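RAP1B (Serratia marcescens, PDB 4AX2) is a resistance protein of the type VI secretion amidase immunity family that probably shields Serratia marcescens from its own secreted toxin. Local coordinates at residues Lys38-Ser43 and Met71-Glu76; Cys45-Ser50 and Leu58-Thr63; Asp79-Val84 and Arg125-Gly130; Asn83-Lys88 and Leu112-Ser117. All blocks are in the same frame, centred on the assembly; numbering follows the deposited sequence.

Contact 1 (Lys38-Ser43 and Met71-Glu76); sequences KELALS and MPFDIE
The CA atoms of L40 and M71, the nearest across this contact, stand 10.6 Å apart where helix 33-49 faces the loop leading into helix 75-89, a gap that only side chains bridge. CD1 of L40 meets the terminal methyl of M71, with CE 3.7 Å from it, and the two side chains cross at about a right angle. M71 has its CG in the crowded position between backbone N and carbonyl carbon (chi1 51°); the rest of the chain is extended, carrying SD and CE out to the leucine. The same L40 CD1 also lies 4.5 Å from CE2 of F73, approaching its ring obliquely. Between M71 and F73 the chain folds round P72 in an inverse gamma turn with a weak F73 N to M71 O bond of 2.8 Å, which brings both side chains to one leucine. On the helix, S43 OG donates to E39 O at 2.9 Å, from the face of that carbonyl opposite to the one S43 N uses. This is apolar helix-to-loop packing in the interior of an all-helical immunity-protein fold.

Contact 2 (Cys45-Ser50 and Leu58-Thr63); sequences CLAQVS and LDAART. With EDO (1,2-ethanediol), chain H.
A47 packs against A60 and A61; the CA atoms of A47 and A60, the nearest pair, are 5.0 Å apart, and the local helix axes approach to 7.7 Å and run nearly antiparallel at 153°. Along the second segment, L58 turns away from helix 33-49 and lays its CD2 3.4 Å above one face of the R62 guanidinium, toward the rim. The D59 carboxylate bonds to the second subunit, OD1 to T108 OG1 and OD2 to V107 N, so it sits at the start of helix 107-116 there, a place where the helix end would probably stabilise its negative charge. A60 is the methyl that fills the interface, its CB 3.6 Å from A47 N and 4.3 Å from L46 CB. This is a helical hairpin of helices 33-49 and 55-67, and the alanines at the contact let the two backbones come this close. A47 CB lies against A60 CB and reaches the A61 backbone, 3.5 Å from its N, with the A61 methyl 4.0 Å from that same CB. R62, extended from CG to NE, takes no part in the contact with helix 33-49; NH2 gives a weak but nearly straight bond (170°) to O2 of an ethanediol, probably from the crystallisation liquor, near the guanidinium plane, while NH1 reaches S104 of the second subunit. T63 closes the segment, its OG1 donating to D59 O at 2.9 Å from well above the carbonyl plane, on the face opposite to T63 N.

Contact 3 (Asp79-Val84 and Arg125-Gly130); sequences DEKINV and RQLIAG. With EDO (1,2-ethanediol), chain E.
In both L127 and I82 the first side-chain branch lies opposite the carbonyl carbon (CG of L127, chi1 -62°; CG1 of I82, chi1 -73°). For I82, whose CB does not point at the other segment, this torsion swings CG1 and CD1 across to the leucine. L127 CD1 then sits 3.7 Å from I82 CG1 and 3.9 Å from I82 CD1, while the second leucine methyl, CD2, lies 4.1 Å from CD in the aliphatic part of K81. The fork of L127 thus spans two neighbouring residues of helix 75-89, one buried and one at the surface. L127, the first residue to leave helical geometry after helix 118-126, packs against helix 75-89 in this all-helical fold as the chain turns into a loop. Backbone bonds of D74 N to L127 O and A129 N to P72 O hold that loop beside the one entering helix 75-89, and I82 continues inward onto V37, L120 and L123. Away from this packing, R125 extends from CG to NE and gives a weak, bent bond (127°) from NH1 to O1 of an ethanediol, 3.1 Å away; that diol, probably from the crystallisation liquor, is also bonded to D133.

Contact 4 (Asn83-Lys88 and Leu112-Ser117); sequences NVLIDK and LRLYHS. With EDO (1,2-ethanediol), chain F.
Apolar helix-helix packing within the all-helical fold joins helix 75-89 to helix 107-116 here, with L114 as the inserted side chain facing L85 and I86. Its two methyls divide the work: CD1 lies 3.8 Å from L85 CG, and CD2 lies 3.7 Å from I86 CG1, each pair of side chains meeting at a slant. L114 has its CG opposite its own backbone N (chi1 167°), which aims the fork at helix 75-89. L85 uses a similar first torsion (chi1 -174°), and although its CB does not point at the other helix, its outer end comes closer. Next to the packing, S117 OG donates to L114 O at 2.7 Å, in the carbonyl plane and on a lone pair; S117 is also the N-cap of helix 118-126, its OG bonding to L120 N, so one hydroxyl bonds both L114 O and the first turn of that helix. H116 carries one face against CD2 of Y115, and its ND1 shares a 2.8 Å bond with O2 of an ethanediol, probably from the crystallisation liquor. Its NE2 bonds to E39 OE1 of the second subunit. The helix-helix packing is purely apolar, held by dispersion and exclusion of water, whereas the S117 hydroxyl and H116 make the polar bonds described, and the neighbouring carboxylate might favour a protonated H116.

Every contact is largely buried and apolar, but their settings differ. Helix 33-49 serves contacts 1 and 2; helix 75-89 serves contacts 3 and 4, which share N83 and V84, and the loop leading into it serves contact 1. The centre of contact 1 lies nearest the centre of the chain, about 7 Å away, and that of contact 3 farthest, about 11 Å, with an exposed lysine at its edge. Contact 2 packs backbones closely through alanines, while the others bridge wider gaps with branched or long side chains. Contacts 1, 2 and 4 also touch the second subunit, through polar bonds and apolar packing; contact 3 does not. C45 of contact 2 touches L114 of contact 4.

Contact 1 (Lys38-Ser43 and Met71-Glu76)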
loop_
_atom_site.group_PDB
_atom_site.type_symbol
_atom_site.label_atom_id
_atom_site.label_comp_id
_atom_site.label_asym_id
_atom_site.label_seq_id
_atom_site.Cartn_x
_atom_site.Cartn_y
_atom_site.Cartn_z
ATOM N N LYS A 38 -5.337 -8.103 3.194
ATOM C CA LYS A 38 -4.272 -7.532 2.319
ATOM C C LYS A 38 -3.666 -6.271 2.927
ATOM O O LYS A 38 -2.469 -6.068 2.838
ATOM C CB LYS A 38 -4.762 -7.272 0.901
ATOM C CG LYS A 38 -5.253 -8.528 0.198
ATOM C CD LYS A 38 -4.982 -8.527 -1.302
ATOM C CE LYS A 38 -5.741 -7.440 -2.067
ATOM N NZ LYS A 38 -5.326 -7.315 -3.517
ATOM N N GLU A 39 -4.497 -5.439 3.567
ATOM C CA GLU A 39 -3.994 -4.252 4.257
ATOM C C GLU A 39 -3.044 -4.662 5.375
ATOM O O GLU A 39 -2.011 -4.016 5.590
ATOM C CB GLU A 39 -5.115 -3.412 4.867
ATOM C CG GLU A 39 -6.228 -3.012 3.913
ATOM C CD GLU A 39 -5.751 -2.194 2.734
ATOM O OE1 GLU A 39 -5.415 -1.013 2.959
ATOM O OE2 GLU A 39 -5.793 -2.706 1.599
ATOM N N LEU A 40 -3.407 -5.715 6.111
ATOM C CA LEU A 40 -2.540 -6.208 7.178
ATOM C C LEU A 40 -1.210 -6.677 6.579
ATOM O O LEU A 40 -0.127 -6.315 7.066
ATOM C CB LEU A 40 -3.214 -7.362 7.937
ATOM C CG LEU A 40 -2.442 -8.026 9.079
ATOM C CD1 LEU A 40 -3.422 -8.694 10.038
ATOM C CD2 LEU A 40 -1.427 -9.052 8.572
ATOM N N ALA A 41 -1.305 -7.471 5.515
ATOM C CA ALA A 41 -0.114 -8.024 4.867
ATOM C C ALA A 41 0.821 -6.934 4.342
ATOM O O ALA A 41 2.025 -7.001 4.562
ATOM C CB ALA A 41 -0.501 -8.988 3.742
ATOM N N LEU A 42 0.265 -5.945 3.659
ATOM C CA LEU A 42 1.053 -4.806 3.155
ATOM C C LEU A 42 1.734 -4.055 4.310
ATOM O O LEU A 42 2.941 -3.799 4.276
ATOM C CB LEU A 42 0.124 -3.875 2.363
ATOM C CG LEU A 42 0.743 -2.563 1.852
ATOM C CD1 LEU A 42 2.029 -2.805 1.059
ATOM C CD2 LEU A 42 -0.264 -1.799 1.018
ATOM N N SER A 43 0.957 -3.706 5.336
ATOM C CA SER A 43 1.485 -2.940 6.460
ATOM C C SER A 43 2.619 -3.691 7.155
ATOM O O SER A 43 3.648 -3.114 7.482
ATOM C CB SER A 43 0.373 -2.605 7.475
ATOM O OG SER A 43 -0.670 -1.852 6.883
ATOM N N MET A 71 -11.871 -7.683 11.417
ATOM C CA MET A 71 -12.205 -8.852 10.607
ATOM C C MET A 71 -12.178 -10.142 11.414
ATOM O O MET A 71 -11.389 -10.277 12.349
ATOM C CB MET A 71 -11.197 -8.979 9.454
ATOM C CG MET A 71 -9.745 -8.936 9.908
ATOM S SD MET A 71 -8.679 -9.451 8.544
ATOM C CE MET A 71 -7.068 -9.086 9.270
ATOM N N PRO A 72 -13.009 -11.132 11.025
ATOM C CA PRO A 72 -13.000 -12.430 11.699
ATOM C C PRO A 72 -11.834 -13.297 11.180
ATOM O O PRO A 72 -12.031 -14.294 10.484
ATOM C CB PRO A 72 -14.374 -13.005 11.355
ATOM C CG PRO A 72 -14.672 -12.453 10.014
ATOM C CD PRO A 72 -14.028 -11.075 9.969
ATOM N N PHE A 73 -10.630 -12.859 11.528
ATOM C CA PHE A 73 -9.368 -13.381 11.012
ATOM C C PHE A 73 -8.980 -14.647 11.766
ATOM O O PHE A 73 -9.212 -14.765 12.980
ATOM C CB PHE A 73 -8.303 -12.305 11.241
ATOM C CG PHE A 73 -6.951 -12.626 10.681
ATOM C CD1 PHE A 73 -6.777 -12.865 9.324
ATOM C CD2 PHE A 73 -5.839 -12.638 11.508
ATOM C CE1 PHE A 73 -5.519 -13.113 8.804
ATOM C CE2 PHE A 73 -4.573 -12.908 11.001
ATOM C CZ PHE A 73 -4.413 -13.162 9.647
ATOM N N ASP A 74 -8.352 -15.584 11.073
ATOM C CA ASP A 74 -7.936 -16.833 11.722
ATOM C C ASP A 74 -6.504 -16.623 12.243
ATOM O O ASP A 74 -5.530 -16.829 11.530
ATOM C CB ASP A 74 -8.094 -17.989 10.718
ATOM C CG ASP A 74 -9.565 -18.152 10.219
ATOM O OD1 ASP A 74 -10.501 -17.578 10.839
ATOM O OD2 ASP A 74 -9.788 -18.852 9.203
ATOM N N ILE A 75 -6.392 -16.163 13.483
ATOM C CA ILE A 75 -5.108 -15.653 13.967
ATOM C C ILE A 75 -4.094 -16.785 14.172
ATOM O O ILE A 75 -2.920 -16.657 13.795
ATOM C CB ILE A 75 -5.267 -14.829 15.271
ATOM C CG1 ILE A 75 -3.978 -14.058 15.592
ATOM C CG2 ILE A 75 -5.624 -15.730 16.448
ATOM C CD1 ILE A 75 -3.402 -13.286 14.429
ATOM N N GLU A 76 -4.572 -17.899 14.727
ATOM C CA GLU A 76 -3.690 -18.978 15.176
ATOM C C GLU A 76 -2.905 -19.556 14.002
ATOM O O GLU A 76 -1.704 -19.816 14.136
ATOM C CB GLU A 76 -4.492 -20.083 15.877
ATOM C CG GLU A 76 -3.643 -21.136 16.588
ATOM C CD GLU A 76 -3.103 -22.212 15.657
ATOM O OE1 GLU A 76 -3.911 -22.890 14.987
ATOM O OE2 GLU A 76 -1.864 -22.383 15.604
#

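Contact 2 (Cys45-Ser50 and Leu58-Thr63)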
loop_
_atom_site.group_PDB
_atom_site.type_symbol
_atom_site.label_atom_id
_atom_site.label_comp_id
_atom_site.label_asym_id
_atom_site.label_seq_id
_atom_site.Cartn_x
_atom_site.Cartn_y
_atom_site.Cartn_z
ATOM N N CYS A 45 4.512 -6.104 5.805
ATOM C CA CYS A 45 5.631 -6.156 4.873
ATOM C C CYS A 45 6.447 -4.868 5.012
ATOM O O CYS A 45 7.676 -4.905 5.137
ATOM C CB CYS A 45 5.115 -6.336 3.440
ATOM S SG CYS A 45 6.384 -6.588 2.195
ATOM N N LEU A 46 5.753 -3.732 5.035
ATOM C CA LEU A 46 6.418 -2.438 5.165
ATOM C C LEU A 46 7.177 -2.336 6.491
ATOM O O LEU A 46 8.293 -1.843 6.514
ATOM C CB LEU A 46 5.407 -1.299 5.031
ATOM C CG LEU A 46 4.766 -1.176 3.646
ATOM C CD1 LEU A 46 3.598 -0.173 3.645
ATOM C CD2 LEU A 46 5.830 -0.768 2.632
ATOM N N ALA A 47 6.570 -2.813 7.579
ATOM C CA ALA A 47 7.267 -2.894 8.886
ATOM C C ALA A 47 8.547 -3.716 8.817
ATOM O O ALA A 47 9.575 -3.336 9.403
ATOM C CB ALA A 47 6.338 -3.465 9.950
ATOM N N GLN A 48 8.507 -4.836 8.098
ATOM C CA GLN A 48 9.648 -5.759 8.044
ATOM C C GLN A 48 10.781 -5.287 7.151
ATOM O O GLN A 48 11.938 -5.609 7.404
ATOM C CB GLN A 48 9.191 -7.170 7.638
ATOM C CG GLN A 48 8.320 -7.824 8.696
ATOM C CD GLN A 48 7.839 -9.207 8.308
ATOM O OE1 GLN A 48 8.327 -9.787 7.334
ATOM N NE2 GLN A 48 6.892 -9.759 9.085
ATOM N N VAL A 49 10.475 -4.488 6.142
ATOM C CA VAL A 49 11.515 -4.002 5.219
ATOM C C VAL A 49 12.122 -2.668 5.616
ATOM O O VAL A 49 13.013 -2.157 4.922
ATOM C CB VAL A 49 11.020 -3.948 3.762
ATOM C CG1 VAL A 49 10.558 -5.328 3.318
ATOM C CG2 VAL A 49 9.933 -2.889 3.595
ATOM N N SER A 50 11.647 -2.098 6.718
ATOM C CA SER A 50 12.159 -0.838 7.216
ATOM C C SER A 50 12.913 -1.173 8.505
ATOM O O SER A 50 13.016 -2.339 8.884
ATOM C CB SER A 50 11.020 0.184 7.420
ATOM O OG SER A 50 9.942 -0.354 8.146
ATOM N N LEU A 58 7.722 0.636 13.433
ATOM C CA LEU A 58 6.836 0.365 14.566
ATOM C C LEU A 58 5.401 0.786 14.261
ATOM O O LEU A 58 4.435 0.090 14.603
ATOM C CB LEU A 58 7.361 1.066 15.831
ATOM C CG LEU A 58 6.557 0.896 17.124
ATOM C CD1 LEU A 58 6.417 -0.574 17.519
ATOM C CD2 LEU A 58 7.205 1.698 18.251
ATOM N N ASP A 59 5.266 1.935 13.617
ATOM C CA ASP A 59 3.960 2.453 13.179
ATOM C C ASP A 59 3.266 1.460 12.240
ATOM O O ASP A 59 2.100 1.133 12.441
ATOM C CB ASP A 59 4.187 3.797 12.472
ATOM C CG ASP A 59 2.893 4.507 12.094
ATOM O OD1 ASP A 59 2.195 4.046 11.157
ATOM O OD2 ASP A 59 2.624 5.574 12.686
ATOM N N ALA A 60 4.006 0.966 11.237
ATOM C CA ALA A 60 3.482 -0.003 10.276
ATOM C C ALA A 60 3.073 -1.325 10.951
ATOM O O ALA A 60 2.038 -1.912 10.605
ATOM C CB ALA A 60 4.508 -0.249 9.155
ATOM N N ALA A 61 3.890 -1.791 11.896
ATOM C CA ALA A 61 3.594 -3.032 12.657
ATOM C C ALA A 61 2.301 -2.901 13.432
ATOM O O ALA A 61 1.425 -3.777 13.375
ATOM C CB ALA A 61 4.748 -3.367 13.600
ATOM N N ARG A 62 2.162 -1.793 14.145
ATOM C CA ARG A 62 0.965 -1.549 14.932
ATOM C C ARG A 62 -0.267 -1.384 14.064
ATOM O O ARG A 62 -1.367 -1.815 14.436
ATOM C CB ARG A 62 1.177 -0.325 15.832
ATOM C CG ARG A 62 2.149 -0.601 16.973
ATOM C CD ARG A 62 2.549 0.675 17.698
ATOM N NE ARG A 62 3.235 0.383 18.959
ATOM C CZ ARG A 62 3.893 1.278 19.696
ATOM N NH1 ARG A 62 3.995 2.553 19.319
ATOM N NH2 ARG A 62 4.464 0.887 20.833
ATOM N N THR A 63 -0.103 -0.731 12.919
ATOM C CA THR A 63 -1.211 -0.615 11.936
ATOM C C THR A 63 -1.655 -2.002 11.445
ATOM O O THR A 63 -2.850 -2.309 11.398
ATOM C CB THR A 63 -0.766 0.237 10.737
ATOM O OG1 THR A 63 -0.456 1.564 11.189
ATOM C CG2 THR A 63 -1.840 0.271 9.612
HETATM C C1 EDO H . 1.840 -2.350 20.700
HETATM O O1 EDO H . 0.584 -1.744 21.036
HETATM C C2 EDO H . 2.830 -2.171 21.862
HETATM O O2 EDO H . 4.184 -2.296 21.396
#

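Contact 3 (Asp79-Val84 and Arg125-Gly130)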
loop_
_atom_site.group_PDB
_atom_site.type_symbol
_atom_site.label_atom_id
_atom_site.label_comp_id
_atom_site.label_asym_id
_atom_site.label_seq_id
_atom_site.Cartn_x
_atom_site.Cartn_y
_atom_site.Cartn_z
ATOM N N ASP A 79 -1.438 -15.877 11.106
ATOM C CA ASP A 79 -0.231 -15.106 11.365
ATOM C C ASP A 79 0.929 -15.641 10.541
ATOM O O ASP A 79 1.500 -14.914 9.741
ATOM C CB ASP A 79 0.145 -15.170 12.847
ATOM C CG ASP A 79 1.516 -14.562 13.131
ATOM O OD1 ASP A 79 1.941 -13.656 12.369
ATOM O OD2 ASP A 79 2.155 -14.994 14.118
ATOM N N GLU A 80 1.278 -16.909 10.749
ATOM C CA GLU A 80 2.431 -17.481 10.056
ATOM C C GLU A 80 2.164 -17.715 8.580
ATOM O O GLU A 80 3.082 -17.625 7.790
ATOM C CB GLU A 80 2.955 -18.744 10.737
ATOM C CG GLU A 80 3.413 -18.518 12.163
ATOM C CD GLU A 80 4.482 -17.437 12.328
ATOM O OE1 GLU A 80 5.152 -17.068 11.338
ATOM O OE2 GLU A 80 4.659 -16.968 13.489
ATOM N N LYS A 81 0.928 -18.009 8.197
ATOM C CA LYS A 81 0.623 -18.160 6.776
ATOM C C LYS A 81 0.897 -16.835 6.041
ATOM O O LYS A 81 1.582 -16.828 5.009
ATOM C CB LYS A 81 -0.813 -18.652 6.557
ATOM C CG LYS A 81 -0.974 -20.151 6.790
ATOM C CD LYS A 81 -2.309 -20.692 6.294
ATOM C CE LYS A 81 -2.376 -22.217 6.348
ATOM N NZ LYS A 81 -1.637 -22.887 5.228
ATOM N N ILE A 82 0.396 -15.723 6.584
ATOM C CA ILE A 82 0.703 -14.379 6.041
ATOM C C ILE A 82 2.200 -14.089 6.062
ATOM O O ILE A 82 2.756 -13.596 5.105
ATOM C CB ILE A 82 -0.046 -13.278 6.819
ATOM C CG1 ILE A 82 -1.537 -13.308 6.471
ATOM C CG2 ILE A 82 0.526 -11.881 6.528
ATOM C CD1 ILE A 82 -1.828 -12.919 5.019
ATOM N N ASN A 83 2.862 -14.427 7.170
ATOM C CA ASN A 83 4.265 -14.091 7.318
ATOM C C ASN A 83 5.148 -14.889 6.382
ATOM O O ASN A 83 6.065 -14.344 5.812
ATOM C CB ASN A 83 4.714 -14.197 8.774
ATOM C CG ASN A 83 4.219 -13.037 9.606
ATOM O OD1 ASN A 83 3.384 -12.247 9.158
ATOM N ND2 ASN A 83 4.726 -12.926 10.831
ATOM N N VAL A 84 4.861 -16.178 6.212
ATOM C CA VAL A 84 5.580 -16.970 5.209
ATOM C C VAL A 84 5.423 -16.341 3.791
ATOM O O VAL A 84 6.400 -16.209 3.054
ATOM C CB VAL A 84 5.136 -18.442 5.215
ATOM C CG1 VAL A 84 5.669 -19.164 3.990
ATOM C CG2 VAL A 84 5.615 -19.165 6.493
ATOM N N ARG A 125 -8.720 -14.715 1.208
ATOM C CA ARG A 125 -10.059 -15.269 1.278
ATOM C C ARG A 125 -10.096 -16.476 2.207
ATOM O O ARG A 125 -11.064 -16.656 2.942
ATOM C CB ARG A 125 -10.538 -15.646 -0.119
ATOM C CG ARG A 125 -10.764 -14.414 -0.977
ATOM C CD ARG A 125 -10.815 -14.735 -2.460
ATOM N NE ARG A 125 -10.712 -13.496 -3.224
ATOM C CZ ARG A 125 -11.713 -12.656 -3.475
ATOM N NH1 ARG A 125 -12.950 -12.911 -3.045
ATOM N NH2 ARG A 125 -11.470 -11.546 -4.176
ATOM N N GLN A 126 -9.019 -17.258 2.213
ATOM C CA GLN A 126 -8.932 -18.471 3.038
ATOM C C GLN A 126 -8.880 -18.196 4.542
ATOM O O GLN A 126 -9.357 -19.013 5.334
ATOM C CB GLN A 126 -7.698 -19.287 2.640
ATOM C CG GLN A 126 -7.729 -19.761 1.197
ATOM C CD GLN A 126 -6.476 -20.508 0.795
ATOM O OE1 GLN A 126 -5.375 -20.167 1.229
ATOM N NE2 GLN A 126 -6.638 -21.527 -0.052
ATOM N N LEU A 127 -8.343 -17.043 4.936
ATOM C CA LEU A 127 -8.091 -16.743 6.350
ATOM C C LEU A 127 -9.239 -16.024 7.072
ATOM O O LEU A 127 -9.062 -15.558 8.217
ATOM C CB LEU A 127 -6.801 -15.912 6.474
ATOM C CG LEU A 127 -5.529 -16.627 5.987
ATOM C CD1 LEU A 127 -4.312 -15.742 6.166
ATOM C CD2 LEU A 127 -5.338 -17.982 6.679
ATOM N N ILE A 128 -10.376 -15.890 6.388
ATOM C CA ILE A 128 -11.557 -15.207 6.929
ATOM C C ILE A 128 -12.641 -16.231 7.252
ATOM O O ILE A 128 -13.013 -17.044 6.395
ATOM C CB ILE A 128 -12.099 -14.133 5.956
ATOM C CG1 ILE A 128 -11.082 -12.985 5.817
ATOM C CG2 ILE A 128 -13.449 -13.582 6.426
ATOM C CD1 ILE A 128 -10.690 -12.311 7.128
ATOM N N ALA A 129 -13.101 -16.217 8.502
ATOM C CA ALA A 129 -14.263 -17.025 8.902
ATOM C C ALA A 129 -15.502 -16.490 8.200
ATOM O O ALA A 129 -15.664 -15.276 8.041
ATOM C CB ALA A 129 -14.453 -17.005 10.417
ATOM N N GLY A 130 -16.376 -17.394 7.768
ATOM C CA GLY A 130 -17.518 -17.018 6.946
ATOM C C GLY A 130 -17.176 -16.472 5.567
ATOM O O GLY A 130 -16.078 -16.704 5.028
HETATM C C1 EDO E . -15.252 -11.829 -5.760
HETATM O O1 EDO E . -15.589 -12.638 -4.632
HETATM C C2 EDO E . -15.637 -10.386 -5.448
HETATM O O2 EDO E . -14.460 -9.681 -5.068
#

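Contact 4 (Asn83-Lys88 and Leu112-Ser117)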
loop_
_atom_site.group_PDB
_atom_site.type_symbol
_atom_site.label_atom_id
_atom_site.label_comp_id
_atom_site.label_asym_id
_atom_site.label_seq_id
_atom_site.Cartn_x
_atom_site.Cartn_y
_atom_site.Cartn_z
ATOM N N ASN A 83 2.862 -14.427 7.170
ATOM C CA ASN A 83 4.265 -14.091 7.318
ATOM C C ASN A 83 5.148 -14.889 6.382
ATOM O O ASN A 83 6.065 -14.344 5.812
ATOM C CB ASN A 83 4.714 -14.197 8.774
ATOM C CG ASN A 83 4.219 -13.037 9.606
ATOM O OD1 ASN A 83 3.384 -12.247 9.158
ATOM N ND2 ASN A 83 4.726 -12.926 10.831
ATOM N N VAL A 84 4.861 -16.178 6.212
ATOM C CA VAL A 84 5.580 -16.970 5.209
ATOM C C VAL A 84 5.423 -16.341 3.791
ATOM O O VAL A 84 6.400 -16.209 3.054
ATOM C CB VAL A 84 5.136 -18.442 5.215
ATOM C CG1 VAL A 84 5.669 -19.164 3.990
ATOM C CG2 VAL A 84 5.615 -19.165 6.493
ATOM N N LEU A 85 4.207 -15.954 3.435
ATOM C CA LEU A 85 3.978 -15.309 2.124
ATOM C C LEU A 85 4.752 -13.991 1.992
ATOM O O LEU A 85 5.433 -13.772 0.986
ATOM C CB LEU A 85 2.486 -15.133 1.859
ATOM C CG LEU A 85 2.148 -14.609 0.458
ATOM C CD1 LEU A 85 2.684 -15.555 -0.616
ATOM C CD2 LEU A 85 0.644 -14.405 0.365
ATOM N N ILE A 86 4.732 -13.153 3.032
ATOM C CA ILE A 86 5.528 -11.917 3.032
ATOM C C ILE A 86 6.988 -12.256 2.755
ATOM O O ILE A 86 7.652 -11.609 1.945
ATOM C CB ILE A 86 5.416 -11.145 4.372
ATOM C CG1 ILE A 86 4.005 -10.554 4.544
ATOM C CG2 ILE A 86 6.496 -10.061 4.463
ATOM C CD1 ILE A 86 3.683 -10.056 5.952
ATOM N N ASP A 87 7.485 -13.306 3.430
ATOM C CA ASP A 87 8.873 -13.698 3.301
ATOM C C ASP A 87 9.235 -14.111 1.874
ATOM O O ASP A 87 10.374 -13.961 1.473
ATOM C CB ASP A 87 9.228 -14.817 4.300
ATOM C CG ASP A 87 9.286 -14.322 5.731
ATOM O OD1 ASP A 87 9.360 -13.085 5.920
ATOM O OD2 ASP A 87 9.269 -15.168 6.670
ATOM N N LYS A 88 8.261 -14.598 1.116
ATOM C CA LYS A 88 8.489 -14.984 -0.284
ATOM C C LYS A 88 8.570 -13.771 -1.236
ATOM O O LYS A 88 9.041 -13.916 -2.375
ATOM C CB LYS A 88 7.441 -16.012 -0.726
ATOM C CG LYS A 88 7.576 -17.332 0.039
ATOM C CD LYS A 88 6.551 -18.377 -0.400
ATOM C CE LYS A 88 6.589 -19.624 0.477
ATOM N NZ LYS A 88 5.405 -20.499 0.238
ATOM N N LEU A 112 4.510 -3.885 -2.532
ATOM C CA LEU A 112 3.415 -3.627 -3.461
ATOM C C LEU A 112 3.137 -4.865 -4.342
ATOM O O LEU A 112 1.979 -5.195 -4.610
ATOM C CB LEU A 112 3.706 -2.388 -4.300
ATOM C CG LEU A 112 3.807 -1.075 -3.539
ATOM C CD1 LEU A 112 4.212 0.023 -4.526
ATOM C CD2 LEU A 112 2.462 -0.732 -2.885
ATOM N N ARG A 113 4.191 -5.571 -4.756
ATOM C CA ARG A 113 4.020 -6.780 -5.587
ATOM C C ARG A 113 3.254 -7.831 -4.796
ATOM O O ARG A 113 2.308 -8.444 -5.285
ATOM C CB ARG A 113 5.372 -7.332 -6.049
ATOM C CG ARG A 113 5.251 -8.431 -7.089
ATOM C CD ARG A 113 6.616 -8.965 -7.555
ATOM N NE ARG A 113 7.481 -7.907 -8.081
ATOM C CZ ARG A 113 8.547 -7.388 -7.464
ATOM N NH1 ARG A 113 8.943 -7.827 -6.291
ATOM N NH2 ARG A 113 9.227 -6.392 -8.042
ATOM N N LEU A 114 3.687 -8.051 -3.566
ATOM C CA LEU A 114 2.945 -8.896 -2.616
ATOM C C LEU A 114 1.480 -8.505 -2.541
ATOM O O LEU A 114 0.592 -9.341 -2.706
ATOM C CB LEU A 114 3.546 -8.763 -1.218
ATOM C CG LEU A 114 2.699 -9.345 -0.062
ATOM C CD1 LEU A 114 2.683 -10.857 -0.165
ATOM C CD2 LEU A 114 3.256 -8.911 1.275
ATOM N N TYR A 115 1.238 -7.226 -2.284
ATOM C CA TYR A 115 -0.111 -6.708 -2.047
ATOM C C TYR A 115 -1.047 -6.998 -3.212
ATOM O O TYR A 115 -2.220 -7.228 -2.997
ATOM C CB TYR A 115 -0.025 -5.203 -1.780
ATOM C CG TYR A 115 -1.321 -4.487 -1.548
ATOM C CD1 TYR A 115 -2.083 -4.716 -0.407
ATOM C CD2 TYR A 115 -1.758 -3.521 -2.445
ATOM C CE1 TYR A 115 -3.252 -4.025 -0.172
ATOM C CE2 TYR A 115 -2.922 -2.826 -2.225
ATOM C CZ TYR A 115 -3.674 -3.086 -1.084
ATOM O OH TYR A 115 -4.833 -2.384 -0.877
ATOM N N HIS A 116 -0.536 -6.927 -4.437
ATOM C CA HIS A 116 -1.341 -7.216 -5.643
ATOM C C HIS A 116 -1.273 -8.648 -6.151
ATOM O O HIS A 116 -1.875 -8.973 -7.190
ATOM C CB HIS A 116 -0.935 -6.253 -6.759
ATOM C CG HIS A 116 -1.171 -4.793 -6.418
ATOM N ND1 HIS A 116 -2.405 -4.269 -6.290
ATOM C CD2 HIS A 116 -0.271 -3.749 -6.168
ATOM C CE1 HIS A 116 -2.305 -2.950 -5.975
ATOM N NE2 HIS A 116 -1.000 -2.640 -5.910
ATOM N N SER A 117 -0.539 -9.523 -5.463
ATOM C CA SER A 117 -0.299 -10.874 -5.964
ATOM C C SER A 117 -1.540 -11.742 -5.945
ATOM O O SER A 117 -2.372 -11.656 -5.034
ATOM C CB SER A 117 0.846 -11.582 -5.201
ATOM O OG SER A 117 0.506 -11.809 -3.840
HETATM C C1 EDO F . -6.393 -3.991 -6.611
HETATM O O1 EDO F . -5.447 -3.040 -6.136
HETATM C C2 EDO F . -6.104 -5.324 -5.939
HETATM O O2 EDO F . -4.767 -5.736 -6.236
#